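Long-range contacts in Dna-binding protein RAP1 (Saccharomyces cerevisiae, PDB 4BJT), which binds DNA at telomeres and at repressor/activator sites, and through its all-helical C-terminal domain binds the telomere protein Rif1: residues S67-K71 against L81-F85; I72-F78 against M147-N153; F91-L95 against F140-L145; D167-K171 against R193-F197. All coordinates share one frame; numbering follows the deposited sequence.

Contact 1 of 4, residues S67-K71 against L81-F85; sequences SFPPK and LFFHF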
loop_
_atom_site.group_PDB
_atom_site.type_symbol
_atom_site.label_atom_id
_atom_site.label_comp_id
_atom_site.label_asym_id
_atom_site.label_seq_id
_atom_site.Cartn_x
_atom_site.Cartn_y
_atom_site.Cartn_z
ATOM N N SER C 67 12.232 -14.502 3.743
ATOM C CA SER C 67 12.666 -14.860 5.081
ATOM C C SER C 67 12.092 -13.825 6.061
ATOM O O SER C 67 12.047 -12.633 5.741
ATOM C CB SER C 67 14.197 -14.877 5.143
ATOM O OG SER C 67 14.645 -15.258 6.429
ATOM N N PHE C 68 11.605 -14.295 7.209
ATOM C CA PHE C 68 10.932 -13.456 8.198
ATOM C C PHE C 68 11.709 -13.343 9.505
ATOM O O PHE C 68 12.175 -14.356 10.055
ATOM C CB PHE C 68 9.531 -14.023 8.483
ATOM C CG PHE C 68 8.626 -13.045 9.197
ATOM C CD1 PHE C 68 7.881 -12.127 8.489
ATOM C CD2 PHE C 68 8.592 -12.991 10.577
ATOM C CE1 PHE C 68 7.119 -11.158 9.147
ATOM C CE2 PHE C 68 7.815 -12.036 11.235
ATOM C CZ PHE C 68 7.076 -11.146 10.520
ATOM N N PRO C 69 11.833 -12.129 10.058
ATOM C CA PRO C 69 11.363 -10.852 9.513
ATOM C C PRO C 69 12.290 -10.351 8.426
ATOM O O PRO C 69 13.524 -10.531 8.502
ATOM C CB PRO C 69 11.403 -9.913 10.719
ATOM C CG PRO C 69 12.552 -10.434 11.531
ATOM C CD PRO C 69 12.548 -11.938 11.337
ATOM N N PRO C 70 11.728 -9.655 7.429
ATOM C CA PRO C 70 12.578 -9.128 6.374
ATOM C C PRO C 70 13.450 -7.989 6.869
ATOM O O PRO C 70 13.043 -7.287 7.782
ATOM C CB PRO C 70 11.593 -8.636 5.308
ATOM C CG PRO C 70 10.313 -8.638 5.893
ATOM C CD PRO C 70 10.297 -9.394 7.175
ATOM N N LYS C 71 14.631 -7.795 6.260
ATOM C CA LYS C 71 15.568 -6.737 6.662
ATOM C C LYS C 71 14.943 -5.338 6.671
ATOM O O LYS C 71 15.237 -4.520 7.550
ATOM C CB LYS C 71 16.829 -6.760 5.775
ATOM C CG LYS C 71 17.988 -5.923 6.307
ATOM C CD LYS C 71 19.149 -5.793 5.301
ATOM C CE LYS C 71 19.697 -7.113 4.801
ATOM N NZ LYS C 71 20.942 -6.933 4.005
ATOM N N LEU C 81 4.477 -6.924 18.230
ATOM C CA LEU C 81 3.572 -7.977 17.792
ATOM C C LEU C 81 3.943 -8.520 16.405
ATOM O O LEU C 81 3.877 -9.726 16.174
ATOM C CB LEU C 81 2.115 -7.463 17.796
ATOM C CG LEU C 81 1.042 -8.441 17.303
ATOM C CD1 LEU C 81 0.901 -9.618 18.255
ATOM C CD2 LEU C 81 -0.295 -7.747 17.237
ATOM N N PHE C 82 4.380 -7.645 15.500
ATOM C CA PHE C 82 4.729 -8.051 14.135
ATOM C C PHE C 82 5.835 -9.091 14.152
ATOM O O PHE C 82 5.800 -10.079 13.421
ATOM C CB PHE C 82 5.183 -6.817 13.336
ATOM C CG PHE C 82 5.826 -7.174 12.017
ATOM C CD1 PHE C 82 5.051 -7.406 10.893
ATOM C CD2 PHE C 82 7.206 -7.215 11.885
ATOM C CE1 PHE C 82 5.638 -7.679 9.662
ATOM C CE2 PHE C 82 7.797 -7.508 10.655
ATOM C CZ PHE C 82 7.001 -7.728 9.542
ATOM N N PHE C 83 6.840 -8.858 14.985
ATOM C CA PHE C 83 7.998 -9.766 15.033
ATOM C C PHE C 83 7.677 -11.130 15.643
ATOM O O PHE C 83 8.517 -12.030 15.583
ATOM C CB PHE C 83 9.144 -9.069 15.743
ATOM C CG PHE C 83 9.623 -7.859 14.977
ATOM C CD1 PHE C 83 10.450 -7.995 13.887
ATOM C CD2 PHE C 83 9.193 -6.582 15.318
ATOM C CE1 PHE C 83 10.842 -6.879 13.138
ATOM C CE2 PHE C 83 9.570 -5.466 14.568
ATOM C CZ PHE C 83 10.399 -5.620 13.476
ATOM N N HIS C 84 6.496 -11.279 16.253
ATOM C CA HIS C 84 6.043 -12.552 16.796
ATOM C C HIS C 84 5.345 -13.433 15.770
ATOM O O HIS C 84 5.109 -14.603 16.060
ATOM C CB HIS C 84 5.196 -12.352 18.036
ATOM C CG HIS C 84 6.061 -12.001 19.205
ATOM N ND1 HIS C 84 6.261 -10.697 19.584
ATOM C CD2 HIS C 84 6.828 -12.800 19.979
ATOM C CE1 HIS C 84 7.079 -10.737 20.625
ATOM N NE2 HIS C 84 7.496 -11.972 20.862
ATOM N N PHE C 85 5.079 -12.925 14.550
ATOM C CA PHE C 85 4.580 -13.818 13.490
ATOM C C PHE C 85 5.675 -14.815 13.170
ATOM O O PHE C 85 6.856 -14.520 13.291
ATOM C CB PHE C 85 4.196 -13.052 12.235
ATOM C CG PHE C 85 2.892 -12.316 12.391
ATOM C CD1 PHE C 85 1.695 -13.008 12.498
ATOM C CD2 PHE C 85 2.849 -10.944 12.349
ATOM C CE1 PHE C 85 0.493 -12.325 12.691
ATOM C CE2 PHE C 85 1.651 -10.261 12.527
ATOM C CZ PHE C 85 0.474 -10.948 12.678
#
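Phe68 and Pro69, in the proline-rich loop ahead of helix 80-83, close an aromatic cluster with Phe82, Phe83 and Phe85 at one end of the all-helical C-terminal domain of Rap1. Phe82 comes first along 81-85. Its ring takes the leading edge of Phe68 over one face, Phe68 CE1 lying 3.5 Å from Phe82 CZ, and the two planes meet obliquely at 51°. The Phe82 carbonyl turns back to the Phe68 ring: Phe82 O sits in the plane of that ring, 3.3 Å from Phe68 CZ. Phe83 follows and meets the loop through its ring edge, where Phe83 CD1 lies 3.8 Å from CB of Pro69, a residue preceded by a cis peptide bond. Phe85 closes the segment with CB against Phe68 CZ at 3.9 Å, while its ring leads off toward Gln90 and Lys94 of helix 88-99. With CG of Phe68 swung trans to N (chi1 -165°), the ring projects from the loop into this setting. An alanine here is likely to leave a gap over the Phe82 face and weaken the loop's hold on 81-85. Phe85 O approaches Phe68 CE2 to 3.4 Å from an oblique direction.

Contact 2 of 4, residues I72-F78 against M147-N153; sequences IATTDLF and MFKDNVN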
loop_
_atom_site.group_PDB
_atom_site.type_symbol
_atom_site.label_atom_id
_atom_site.label_comp_id
_atom_site.label_asym_id
_atom_site.label_seq_id
_atom_site.Cartn_x
_atom_site.Cartn_y
_atom_site.Cartn_z
ATOM N N ILE C 72 14.058 -5.064 5.716
ATOM C CA ILE C 72 13.423 -3.745 5.629
ATOM C C ILE C 72 12.423 -3.494 6.774
ATOM O O ILE C 72 12.026 -2.349 6.992
ATOM C CB ILE C 72 12.721 -3.608 4.259
ATOM C CG1 ILE C 72 12.374 -2.139 3.897
ATOM C CG2 ILE C 72 11.489 -4.517 4.160
ATOM C CD1 ILE C 72 13.548 -1.231 3.700
ATOM N N ALA C 73 11.972 -4.569 7.455
ATOM C CA ALA C 73 10.955 -4.441 8.504
ATOM C C ALA C 73 11.622 -4.107 9.811
ATOM O O ALA C 73 12.014 -4.994 10.558
ATOM C CB ALA C 73 10.136 -5.728 8.627
ATOM N N THR C 74 11.812 -2.823 10.069
ATOM C CA THR C 74 12.501 -2.341 11.239
ATOM C C THR C 74 11.527 -1.951 12.345
ATOM O O THR C 74 10.337 -1.757 12.090
ATOM C CB THR C 74 13.354 -1.133 10.834
ATOM O OG1 THR C 74 12.490 -0.204 10.194
ATOM C CG2 THR C 74 14.424 -1.500 9.831
ATOM N N THR C 75 12.062 -1.760 13.569
ATOM C CA THR C 75 11.237 -1.356 14.724
ATOM C C THR C 75 10.709 0.068 14.610
ATOM O O THR C 75 9.803 0.418 15.373
ATOM C CB THR C 75 11.956 -1.593 16.049
ATOM O OG1 THR C 75 13.110 -0.736 16.127
ATOM C CG2 THR C 75 12.332 -3.051 16.260
ATOM N N ASP C 76 11.214 0.894 13.669
ATOM C CA ASP C 76 10.590 2.207 13.495
ATOM C C ASP C 76 9.314 2.125 12.681
ATOM O O ASP C 76 8.560 3.092 12.691
ATOM C CB ASP C 76 11.517 3.255 12.891
ATOM C CG ASP C 76 11.947 2.932 11.525
ATOM O OD1 ASP C 76 12.539 1.891 11.357
ATOM O OD2 ASP C 76 11.654 3.729 10.604
ATOM N N LEU C 77 9.064 0.989 11.986
ATOM C CA LEU C 77 7.863 0.772 11.176
ATOM C C LEU C 77 6.868 -0.218 11.788
ATOM O O LEU C 77 5.668 -0.095 11.566
ATOM C CB LEU C 77 8.279 0.241 9.809
ATOM C CG LEU C 77 9.175 1.162 8.976
ATOM C CD1 LEU C 77 9.606 0.450 7.702
ATOM C CD2 LEU C 77 8.473 2.452 8.642
ATOM N N PHE C 78 7.376 -1.187 12.562
ATOM C CA PHE C 78 6.577 -2.268 13.130
ATOM C C PHE C 78 6.737 -2.381 14.612
ATOM O O PHE C 78 7.814 -2.113 15.168
ATOM C CB PHE C 78 6.981 -3.585 12.486
ATOM C CG PHE C 78 6.722 -3.638 11.000
ATOM C CD1 PHE C 78 5.484 -4.009 10.510
ATOM C CD2 PHE C 78 7.721 -3.324 10.096
ATOM C CE1 PHE C 78 5.265 -4.123 9.141
ATOM C CE2 PHE C 78 7.481 -3.361 8.725
ATOM C CZ PHE C 78 6.261 -3.782 8.253
ATOM N N MET C 147 7.525 -4.517 -0.856
ATOM C CA MET C 147 8.448 -3.903 0.092
ATOM C C MET C 147 9.413 -4.952 0.623
ATOM O O MET C 147 10.627 -4.755 0.645
ATOM C CB MET C 147 7.644 -3.292 1.253
ATOM C CG MET C 147 8.524 -2.731 2.387
ATOM S SD MET C 147 7.446 -2.428 3.802
ATOM C CE MET C 147 8.613 -1.873 5.102
ATOM N N PHE C 148 8.867 -6.067 1.066
ATOM C CA PHE C 148 9.684 -7.121 1.647
ATOM C C PHE C 148 10.571 -7.825 0.636
ATOM O O PHE C 148 11.740 -8.088 0.947
ATOM C CB PHE C 148 8.809 -8.158 2.341
ATOM C CG PHE C 148 7.922 -7.714 3.485
ATOM C CD1 PHE C 148 8.222 -6.579 4.223
ATOM C CD2 PHE C 148 6.952 -8.566 3.988
ATOM C CE1 PHE C 148 7.460 -6.236 5.340
ATOM C CE2 PHE C 148 6.207 -8.221 5.100
ATOM C CZ PHE C 148 6.508 -7.087 5.801
ATOM N N LYS C 149 10.039 -8.146 -0.555
ATOM C CA LYS C 149 10.850 -8.827 -1.566
ATOM C C LYS C 149 11.982 -7.920 -2.047
ATOM O O LYS C 149 13.118 -8.390 -2.175
ATOM C CB LYS C 149 9.978 -9.285 -2.752
ATOM C CG LYS C 149 10.695 -10.219 -3.735
ATOM C CD LYS C 149 9.843 -10.529 -4.967
ATOM C CE LYS C 149 10.618 -11.269 -6.029
ATOM N NZ LYS C 149 9.737 -11.729 -7.133
ATOM N N ASP C 150 11.686 -6.645 -2.320
ATOM C CA ASP C 150 12.657 -5.692 -2.864
ATOM C C ASP C 150 13.575 -5.085 -1.810
ATOM O O ASP C 150 14.545 -4.425 -2.189
ATOM C CB ASP C 150 11.938 -4.543 -3.595
ATOM C CG ASP C 150 11.004 -4.892 -4.751
ATOM O OD1 ASP C 150 11.174 -5.976 -5.350
ATOM O OD2 ASP C 150 10.129 -4.050 -5.078
ATOM N N ASN C 151 13.238 -5.209 -0.522
ATOM C CA ASN C 151 14.025 -4.584 0.547
ATOM C C ASN C 151 14.101 -3.062 0.344
ATOM O O ASN C 151 15.168 -2.461 0.454
ATOM C CB ASN C 151 15.434 -5.224 0.591
ATOM C CG ASN C 151 16.271 -4.787 1.745
ATOM O OD1 ASN C 151 15.751 -4.347 2.757
ATOM N ND2 ASN C 151 17.592 -4.781 1.568
ATOM N N VAL C 152 12.960 -2.444 -0.016
ATOM C CA VAL C 152 12.877 -1.014 -0.300
ATOM C C VAL C 152 11.518 -0.536 0.171
ATOM O O VAL C 152 10.525 -1.237 -0.025
ATOM C CB VAL C 152 13.094 -0.730 -1.806
ATOM C CG1 VAL C 152 11.958 -1.320 -2.627
ATOM C CG2 VAL C 152 13.226 0.768 -2.070
ATOM N N ASN C 153 11.464 0.637 0.775
ATOM C CA ASN C 153 10.215 1.204 1.271
ATOM C C ASN C 153 10.117 2.683 0.897
ATOM O O ASN C 153 10.938 3.468 1.364
ATOM C CB ASN C 153 10.175 1.095 2.808
ATOM C CG ASN C 153 8.901 1.676 3.355
ATOM O OD1 ASN C 153 7.820 1.355 2.862
ATOM N ND2 ASN C 153 8.975 2.421 4.426
HETATM O O HOH W 1 13.670 -6.784 3.120
#
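The C-terminal end of helix 140-150 is the element that receives the loop 72-78, with Ile72 lodged where Asn151, at positive phi, leads the chain out of the helix. Ile72 CG2 rests 3.6 Å from the carbonyl O of Met147 and also meets the edge of the Phe148 ring at CD1. The other branch, CG1 trans to N (chi1 -163°), carries Ile72 CD1 over the Asn151 backbone, 3.8 Å from Asn151 O. One water joins the polar atoms here: it accepts from Ile72 N at 3.1 Å and donates to Phe148 O and Asn151 OD1, linking the loop to the helix end where no direct hydrogen bond forms. A glycine in place of Ile72 would probably open a gap beside Phe148 and leave the Asn151 turn without its apolar cover. Further along, Met147 stretches out with chi2 and chi3 both near 180° and meets Leu77 tip to tip, Met147 CE to Leu77 CD1 at 3.6 Å; the same methyl lies at the edge of the Phe78 ring. Phe78 CZ in turn meets Phe148 CE1 at 4.0 Å, in the plane of the Phe148 ring. Phe125 of helix 123-132 packs on Leu77, Met147 and Asn153, while Phe82 of helix 80-83 stacks on Phe78 and touches Phe148, so the loop is held between three helices.

Contact 3 of 4, residues F91-L95 against F140-L145; sequences FMDKL and FPRYFL
Phe91 drives its ring edge into Phe144 to start this buried interface between helices 88-99 and 140-150, whose segments here run nearly antiparallel (160°) with axes 10.5 Å apart. The pair is T-shaped: planes lie at 83°, centroids are 5.3 Å apart, and Phe91 CZ stands over the centre of the Phe144 ring. Met92 comes next. Its chain folds back at chi2 and chi3, which curls the thioether toward the other helix and sets Met92 CE 3.7 Å from both Pro141 CB and Leu145 CG; Met92 CE also rests 3.6 Å from Pro141 O. The sulfur itself lies beside Phe144 CB and Leu145 CD2. One turn after Phe91, Leu95 sends CD2 across to Phe144 CD2 at 3.7 Å and to Pro141 CA at 3.9 Å, while CD1 approaches Phe140 more loosely. Phe144 therefore receives Phe91 on one ring face and Leu95 at an oblique angle; the side chains that meet are apolar, and no hydrogen bond joins the segments. Around it, Phe82 of helix 80-83 adds an edge-to-face contact to Phe91, Leu115 of helix 108-119 meets Leu95 and Phe140, and Ile129 of helix 123-132 packs on Phe140 and Phe144, placing the antiparallel pair within the multi-helix core.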
loop_
_atom_site.group_PDB
_atom_site.type_symbol
_atom_site.label_atom_id
_atom_site.label_comp_id
_atom_site.label_asym_id
_atom_site.label_seq_id
_atom_site.Cartn_x
_atom_site.Cartn_y
_atom_site.Cartn_z
ATOM N N PHE C 91 1.893 -13.462 8.615
ATOM C CA PHE C 91 1.612 -12.026 8.628
ATOM C C PHE C 91 0.635 -11.664 7.517
ATOM O O PHE C 91 -0.357 -10.977 7.757
ATOM C CB PHE C 91 2.910 -11.217 8.484
ATOM C CG PHE C 91 2.704 -9.761 8.124
ATOM C CD1 PHE C 91 2.290 -8.838 9.081
ATOM C CD2 PHE C 91 2.912 -9.319 6.838
ATOM C CE1 PHE C 91 2.079 -7.502 8.741
ATOM C CE2 PHE C 91 2.675 -7.991 6.494
ATOM C CZ PHE C 91 2.308 -7.079 7.462
ATOM N N MET C 92 0.884 -12.141 6.301
ATOM C CA MET C 92 0.053 -11.789 5.150
ATOM C C MET C 92 -1.361 -12.308 5.340
ATOM O O MET C 92 -2.312 -11.627 4.971
ATOM C CB MET C 92 0.633 -12.348 3.836
ATOM C CG MET C 92 1.975 -11.767 3.463
ATOM S SD MET C 92 1.986 -9.955 3.236
ATOM C CE MET C 92 0.766 -9.751 2.057
ATOM N N ASP C 93 -1.519 -13.485 5.901
ATOM C CA ASP C 93 -2.840 -14.035 6.112
ATOM C C ASP C 93 -3.605 -13.238 7.190
ATOM O O ASP C 93 -4.803 -13.012 7.017
ATOM C CB ASP C 93 -2.767 -15.538 6.405
ATOM C CG ASP C 93 -2.299 -16.368 5.198
ATOM O OD1 ASP C 93 -2.142 -15.802 4.101
ATOM O OD2 ASP C 93 -1.959 -17.544 5.385
ATOM N N LYS C 94 -2.919 -12.725 8.243
ATOM C CA LYS C 94 -3.585 -11.861 9.231
ATOM C C LYS C 94 -3.967 -10.528 8.586
ATOM O O LYS C 94 -5.053 -10.014 8.839
ATOM C CB LYS C 94 -2.713 -11.632 10.475
ATOM C CG LYS C 94 -3.458 -10.990 11.624
ATOM C CD LYS C 94 -4.502 -11.936 12.223
ATOM C CE LYS C 94 -5.292 -11.305 13.329
ATOM N NZ LYS C 94 -6.072 -12.322 14.107
ATOM N N LEU C 95 -3.082 -9.985 7.752
ATOM C CA LEU C 95 -3.331 -8.731 7.039
ATOM C C LEU C 95 -4.596 -8.896 6.194
ATOM O O LEU C 95 -5.471 -8.036 6.239
ATOM C CB LEU C 95 -2.119 -8.359 6.190
ATOM C CG LEU C 95 -2.286 -7.110 5.318
ATOM C CD1 LEU C 95 -2.441 -5.855 6.187
ATOM C CD2 LEU C 95 -1.111 -6.943 4.409
ATOM N N PHE C 140 -3.043 -3.063 -0.246
ATOM C CA PHE C 140 -2.210 -3.220 0.975
ATOM C C PHE C 140 -1.322 -4.441 0.918
ATOM O O PHE C 140 -0.118 -4.361 1.190
ATOM C CB PHE C 140 -3.063 -3.311 2.243
ATOM C CG PHE C 140 -2.921 -2.130 3.141
ATOM C CD1 PHE C 140 -1.843 -2.013 3.976
ATOM C CD2 PHE C 140 -3.870 -1.136 3.149
ATOM C CE1 PHE C 140 -1.714 -0.919 4.834
ATOM C CE2 PHE C 140 -3.719 -0.028 3.971
ATOM C CZ PHE C 140 -2.655 0.052 4.832
ATOM N N PRO C 141 -1.853 -5.630 0.580
ATOM C CA PRO C 141 -0.971 -6.812 0.534
ATOM C C PRO C 141 0.171 -6.661 -0.467
ATOM O O PRO C 141 1.320 -6.998 -0.188
ATOM C CB PRO C 141 -1.929 -7.951 0.186
ATOM C CG PRO C 141 -3.248 -7.475 0.698
ATOM C CD PRO C 141 -3.248 -6.006 0.332
ATOM N N ARG C 142 -0.140 -6.082 -1.623
ATOM C CA ARG C 142 0.837 -5.827 -2.652
ATOM C C ARG C 142 1.974 -4.947 -2.106
ATOM O O ARG C 142 3.142 -5.144 -2.439
ATOM C CB ARG C 142 0.118 -5.079 -3.809
ATOM C CG ARG C 142 0.979 -4.916 -4.988
ATOM C CD ARG C 142 0.247 -4.223 -6.141
ATOM N NE ARG C 142 -0.896 -5.004 -6.608
ATOM C CZ ARG C 142 -1.654 -4.673 -7.657
ATOM N NH1 ARG C 142 -1.449 -3.534 -8.297
ATOM N NH2 ARG C 142 -2.646 -5.465 -8.049
ATOM N N TYR C 143 1.623 -3.939 -1.311
ATOM C CA TYR C 143 2.614 -3.033 -0.749
ATOM C C TYR C 143 3.616 -3.826 0.063
ATOM O O TYR C 143 4.821 -3.728 -0.176
ATOM C CB TYR C 143 1.938 -1.950 0.097
ATOM C CG TYR C 143 2.898 -0.876 0.566
ATOM C CD1 TYR C 143 3.811 -1.123 1.590
ATOM C CD2 TYR C 143 2.960 0.356 -0.075
ATOM C CE1 TYR C 143 4.722 -0.156 1.990
ATOM C CE2 TYR C 143 3.827 1.356 0.360
ATOM C CZ TYR C 143 4.714 1.097 1.384
ATOM O OH TYR C 143 5.567 2.110 1.747
ATOM N N PHE C 144 3.138 -4.630 1.001
ATOM C CA PHE C 144 4.078 -5.384 1.867
ATOM C C PHE C 144 4.855 -6.448 1.121
ATOM O O PHE C 144 6.055 -6.580 1.347
ATOM C CB PHE C 144 3.350 -5.984 3.072
ATOM C CG PHE C 144 2.941 -4.933 4.061
ATOM C CD1 PHE C 144 3.882 -4.299 4.839
ATOM C CD2 PHE C 144 1.628 -4.533 4.170
ATOM C CE1 PHE C 144 3.511 -3.292 5.729
ATOM C CE2 PHE C 144 1.267 -3.505 5.045
ATOM C CZ PHE C 144 2.213 -2.900 5.818
ATOM N N LEU C 145 4.216 -7.216 0.218
ATOM C CA LEU C 145 4.973 -8.241 -0.493
ATOM C C LEU C 145 6.117 -7.639 -1.265
ATOM O O LEU C 145 7.207 -8.200 -1.288
ATOM C CB LEU C 145 4.089 -9.018 -1.460
ATOM C CG LEU C 145 3.068 -9.956 -0.824
ATOM C CD1 LEU C 145 1.975 -10.342 -1.841
ATOM C CD2 LEU C 145 3.750 -11.200 -0.247
#

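Contact 4 of 4, residues D167-K171 against R193-F197; sequences DESLK and RKRFF
Arg193 starts trans to its backbone N (chi1 -162°) and then bends at chi2 (77°), which presents its guanidinium side-on to Asp167, whose own CG lies beside its backbone N. Two almost straight bonds result: Arg193 NE to Asp167 OD1 and Arg193 NH2 to Asp167 OD2, each 2.9 Å long. Both carboxylate oxygens use their syn lone pairs and the two planar groups are nearly coplanar, so the bidentate grip should restrict rotation of both. The third nitrogen, NH1, bonds to Thr131 O and Ser134 OG, and Trp162 makes a cation-pi contact with Arg193. Next to the salt bridge, Leu170 wedges between side chains of the other helix: Leu170 CD2 rests 3.5 Å from Arg193 CG, and Leu170 CD1 lies 3.6 Å from Lys194 CE. Phe197 completes the contact. Its edge faces the Asp167 carboxylate, with Phe197 CZ 3.7 Å from Asp167 CG; Leu170 CD2 reaches Phe197 CD2 at 3.9 Å, and the aliphatic part of Lys171 lies over one ring face. Phe196, on the same helix, packs on the bound peptide. The arrangement is a near-perpendicular helix-helix crossing (-82°), an apolar wedge flanked by a buried arginine's bidentate salt bridge, within the Rap1 C-terminal domain.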
loop_
_atom_site.group_PDB
_atom_site.type_symbol
_atom_site.label_atom_id
_atom_site.label_comp_id
_atom_site.label_asym_id
_atom_site.label_seq_id
_atom_site.Cartn_x
_atom_site.Cartn_y
_atom_site.Cartn_z
ATOM N N ASP C 167 3.909 11.382 -8.055
ATOM C CA ASP C 167 3.082 12.564 -7.773
ATOM C C ASP C 167 3.650 13.819 -8.446
ATOM O O ASP C 167 2.885 14.626 -8.955
ATOM C CB ASP C 167 2.890 12.759 -6.273
ATOM C CG ASP C 167 1.946 11.754 -5.638
ATOM O OD1 ASP C 167 1.080 11.211 -6.358
ATOM O OD2 ASP C 167 2.037 11.547 -4.385
ATOM N N GLU C 168 4.971 13.926 -8.538
ATOM C CA GLU C 168 5.602 15.038 -9.246
ATOM C C GLU C 168 5.336 14.936 -10.757
ATOM O O GLU C 168 5.013 15.949 -11.394
ATOM C CB GLU C 168 7.105 15.086 -8.927
ATOM C CG GLU C 168 7.390 15.485 -7.490
ATOM C CD GLU C 168 6.943 16.881 -7.079
ATOM O OE1 GLU C 168 6.869 17.775 -7.953
ATOM O OE2 GLU C 168 6.661 17.078 -5.875
ATOM N N SER C 169 5.380 13.717 -11.325
ATOM C CA SER C 169 5.048 13.527 -12.739
ATOM C C SER C 169 3.607 13.923 -13.019
ATOM O O SER C 169 3.325 14.551 -14.057
ATOM C CB SER C 169 5.255 12.069 -13.160
ATOM O OG SER C 169 6.633 11.743 -13.190
ATOM N N LEU C 170 2.698 13.604 -12.089
ATOM C CA LEU C 170 1.285 13.926 -12.252
ATOM C C LEU C 170 1.073 15.440 -12.374
ATOM O O LEU C 170 0.320 15.882 -13.228
ATOM C CB LEU C 170 0.488 13.355 -11.061
ATOM C CG LEU C 170 -1.023 13.505 -11.137
ATOM C CD1 LEU C 170 -1.568 12.860 -12.414
ATOM C CD2 LEU C 170 -1.673 12.919 -9.912
ATOM N N LYS C 171 1.751 16.224 -11.569
ATOM C CA LYS C 171 1.578 17.672 -11.588
ATOM C C LYS C 171 2.456 18.370 -12.629
ATOM O O LYS C 171 2.359 19.577 -12.796
ATOM C CB LYS C 171 1.880 18.228 -10.188
ATOM C CG LYS C 171 0.959 17.674 -9.110
ATOM C CD LYS C 171 1.311 18.188 -7.729
ATOM C CE LYS C 171 2.484 17.464 -7.115
ATOM N NZ LYS C 171 2.822 18.007 -5.774
ATOM N N ARG C 193 -6.167 10.000 -8.454
ATOM C CA ARG C 193 -5.064 10.734 -7.826
ATOM C C ARG C 193 -5.201 12.252 -8.057
ATOM O O ARG C 193 -5.009 13.071 -7.135
ATOM C CB ARG C 193 -3.708 10.214 -8.354
ATOM C CG ARG C 193 -2.531 10.591 -7.460
ATOM C CD ARG C 193 -2.473 9.714 -6.223
ATOM N NE ARG C 193 -1.318 9.985 -5.374
ATOM C CZ ARG C 193 -1.205 9.575 -4.111
ATOM N NH1 ARG C 193 -2.152 8.816 -3.562
ATOM N NH2 ARG C 193 -0.138 9.913 -3.384
ATOM N N LYS C 194 -5.584 12.624 -9.258
ATOM C CA LYS C 194 -5.852 14.030 -9.587
ATOM C C LYS C 194 -6.974 14.597 -8.738
ATOM O O LYS C 194 -6.850 15.734 -8.245
ATOM C CB LYS C 194 -6.217 14.183 -11.068
ATOM C CG LYS C 194 -5.052 13.979 -11.993
ATOM C CD LYS C 194 -5.441 14.356 -13.437
ATOM C CE LYS C 194 -4.272 14.242 -14.372
ATOM N NZ LYS C 194 -4.686 14.330 -15.801
ATOM N N ARG C 195 -8.058 13.827 -8.548
ATOM C CA ARG C 195 -9.190 14.261 -7.706
ATOM C C ARG C 195 -8.718 14.495 -6.266
ATOM O O ARG C 195 -9.145 15.482 -5.640
ATOM C CB ARG C 195 -10.344 13.230 -7.694
ATOM C CG ARG C 195 -11.166 13.204 -8.985
ATOM C CD ARG C 195 -12.506 12.497 -8.810
ATOM N NE ARG C 195 -12.380 11.058 -8.579
ATOM C CZ ARG C 195 -12.166 10.132 -9.516
ATOM N NH1 ARG C 195 -12.021 10.482 -10.792
ATOM N NH2 ARG C 195 -12.072 8.852 -9.179
ATOM N N PHE C 196 -7.827 13.611 -5.751
ATOM C CA PHE C 196 -7.252 13.742 -4.394
ATOM C C PHE C 196 -6.513 15.058 -4.269
ATOM O O PHE C 196 -6.679 15.754 -3.267
ATOM C CB PHE C 196 -6.244 12.615 -4.079
ATOM C CG PHE C 196 -6.732 11.386 -3.352
ATOM C CD1 PHE C 196 -7.797 10.648 -3.842
ATOM C CD2 PHE C 196 -6.062 10.908 -2.232
ATOM C CE1 PHE C 196 -8.240 9.503 -3.182
ATOM C CE2 PHE C 196 -6.509 9.766 -1.570
ATOM C CZ PHE C 196 -7.620 9.096 -2.029
ATOM N N PHE C 197 -5.663 15.377 -5.257
ATOM C CA PHE C 197 -4.941 16.666 -5.285
ATOM C C PHE C 197 -5.884 17.863 -5.387
ATOM O O PHE C 197 -5.705 18.854 -4.654
ATOM C CB PHE C 197 -3.873 16.705 -6.413
ATOM C CG PHE C 197 -2.586 16.034 -5.997
ATOM C CD1 PHE C 197 -1.808 16.560 -4.969
ATOM C CD2 PHE C 197 -2.191 14.838 -6.570
ATOM C CE1 PHE C 197 -0.656 15.913 -4.543
ATOM C CE2 PHE C 197 -1.026 14.207 -6.165
ATOM C CZ PHE C 197 -0.291 14.713 -5.120
#

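From the N terminus, the loop after helix 56-59 supplies 67-71 and then 72-78. Contact 1 closes a short loop onto the end of helix 80-83. Contact 2 crosses it along the chain, since 72-78 lies between the two segments of contact 1 and pairs with 147-153 much later. Within that long span lies contact 3, joining helices 88-99 and 140-150, the latter shared with contact 2. These three touch one another: Phe82 reaches Phe91, and Phe148 meets both Pro70 and Phe91. Contact 4 comes afterwards, joining helices 164-171 and 187-198 across the chain's centre from contacts 1 and 3, its centre about 34 Å from that of contact 1.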